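Local coordinates for alcohol dehydrogenase superfamily protein (Novosphingobium aromaticivorans, PDB 3GAZ), which probably acts as an NADP-dependent oxidoreductase of the medium-chain alcohol dehydrogenase superfamily, at residues A290-T294 with G295-P299. Numbering follows the deposited sequence.
Sequences ALVQT and GKLAP
Leu297 lays its side chain back over the last turn of helix 278-293, its CB 3.6 Å from CB of Leu291 and its CD2 3.9 Å from CG2 of Val292. With CG anti to its own backbone N (chi1 173°), the isobutyl group reaches Val292, whose CG2 also lies 3.7 Å from the carbonyl oxygen of Leu297. This apolar pairing accompanies a Schellman motif. Lys296 N donates to Leu291 O at 2.8 Å, nearly in line with the carbonyl bond, whereas Gly295 N, also at 2.8 Å, meets Val292 O from well above the carbonyl plane. Gly295 is the C-prime residue, and its positive phi (66°) turns the chain out of the helix. On the solvent-exposed side, Thr294 OG1 sits 3.7 Å from CG of Lys296, the two side chains crossing at a slant before the outstretched lysine runs on from the turn. Inside, Phe135 of helix 132-145 touches both leucines, while Gln169 of helix 162-173 accepts a hydrogen bond from Ala298 N through OE1. The motif thus satisfies two carbonyls at the helix end, and the apolar contact just beyond it accompanies the chain's turn inward, against helices 132-145 and 162-173.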
loop_
_atom_site.group_PDB
_atom_site.type_symbol
_atom_site.label_atom_id
_atom_site.label_comp_id
_atom_site.label_asym_id
_atom_site.label_seq_id
_atom_site.Cartn_x
_atom_site.Cartn_y
_atom_site.Cartn_z
ATOM N N ALA A 290 -4.644 -19.125 -23.032
ATOM C CA ALA A 290 -5.400 -19.700 -24.143
ATOM C C ALA A 290 -4.823 -19.257 -25.487
ATOM O O ALA A 290 -4.844 -20.017 -26.458
ATOM C CB ALA A 290 -6.856 -19.297 -24.044
ATOM N N LEU A 291 -4.314 -18.027 -25.542
ATOM C CA LEU A 291 -3.725 -17.496 -26.769
ATOM C C LEU A 291 -2.347 -18.092 -27.017
ATOM O O LEU A 291 -1.963 -18.325 -28.162
ATOM C CB LEU A 291 -3.632 -15.967 -26.708
ATOM C CG LEU A 291 -4.979 -15.239 -26.696
ATOM C CD1 LEU A 291 -4.756 -13.734 -26.687
ATOM C CD2 LEU A 291 -5.789 -15.651 -27.918
ATOM N N VAL A 292 -1.597 -18.330 -25.946
ATOM C CA VAL A 292 -0.276 -18.934 -26.083
ATOM C C VAL A 292 -0.480 -20.351 -26.612
ATOM O O VAL A 292 0.193 -20.793 -27.543
ATOM C CB VAL A 292 0.458 -19.023 -24.727
ATOM C CG1 VAL A 292 1.724 -19.864 -24.875
ATOM C CG2 VAL A 292 0.815 -17.626 -24.230
ATOM N N GLN A 293 -1.439 -21.045 -26.009
ATOM C CA GLN A 293 -1.770 -22.416 -26.364
ATOM C C GLN A 293 -2.077 -22.587 -27.855
ATOM O O GLN A 293 -1.722 -23.603 -28.455
ATOM C CB GLN A 293 -2.955 -22.871 -25.504
ATOM C CG GLN A 293 -3.343 -24.325 -25.635
ATOM C CD GLN A 293 -3.737 -24.928 -24.294
ATOM O OE1 GLN A 293 -4.290 -24.245 -23.427
ATOM N NE2 GLN A 293 -3.459 -26.217 -24.121
ATOM N N THR A 294 -2.727 -21.594 -28.455
ATOM C CA THR A 294 -3.058 -21.666 -29.875
ATOM C C THR A 294 -1.994 -21.016 -30.761
ATOM O O THR A 294 -2.199 -20.831 -31.962
ATOM C CB THR A 294 -4.433 -21.014 -30.172
ATOM O OG1 THR A 294 -4.459 -19.677 -29.657
ATOM C CG2 THR A 294 -5.550 -21.824 -29.534
ATOM N N GLY A 295 -0.857 -20.678 -30.164
ATOM C CA GLY A 295 0.226 -20.064 -30.914
ATOM C C GLY A 295 -0.083 -18.676 -31.448
ATOM O O GLY A 295 0.489 -18.250 -32.450
ATOM N N LYS A 296 -0.983 -17.962 -30.780
ATOM C CA LYS A 296 -1.349 -16.622 -31.215
ATOM C C LYS A 296 -0.770 -15.541 -30.313
ATOM O O LYS A 296 -1.001 -14.350 -30.532
ATOM C CB LYS A 296 -2.873 -16.492 -31.284
ATOM C CG LYS A 296 -3.498 -17.362 -32.368
ATOM C CD LYS A 296 -4.992 -17.117 -32.502
ATOM C CE LYS A 296 -5.559 -17.859 -33.705
ATOM N NZ LYS A 296 -6.956 -17.444 -34.007
ATOM N N LEU A 297 -0.014 -15.957 -29.304
ATOM C CA LEU A 297 0.602 -15.019 -28.374
ATOM C C LEU A 297 1.997 -15.456 -27.960
ATOM O O LEU A 297 2.189 -16.563 -27.453
ATOM C CB LEU A 297 -0.260 -14.855 -27.120
ATOM C CG LEU A 297 0.355 -14.013 -25.995
ATOM C CD1 LEU A 297 0.600 -12.583 -26.473
ATOM C CD2 LEU A 297 -0.577 -14.019 -24.800
ATOM N N ALA A 298 2.961 -14.571 -28.170
ATOM C CA ALA A 298 4.348 -14.829 -27.812
ATOM C C ALA A 298 4.946 -13.538 -27.269
ATOM O O ALA A 298 4.999 -12.523 -27.964
ATOM C CB ALA A 298 5.131 -15.290 -29.030
ATOM N N PRO A 299 5.397 -13.553 -26.008
ATOM C CA PRO A 299 5.982 -12.337 -25.442
ATOM C C PRO A 299 7.317 -12.027 -26.112
ATOM O O PRO A 299 8.036 -12.938 -26.524
ATOM C CB PRO A 299 6.154 -12.701 -23.973
ATOM C CG PRO A 299 6.509 -14.159 -24.051
ATOM C CD PRO A 299 5.492 -14.676 -25.059
#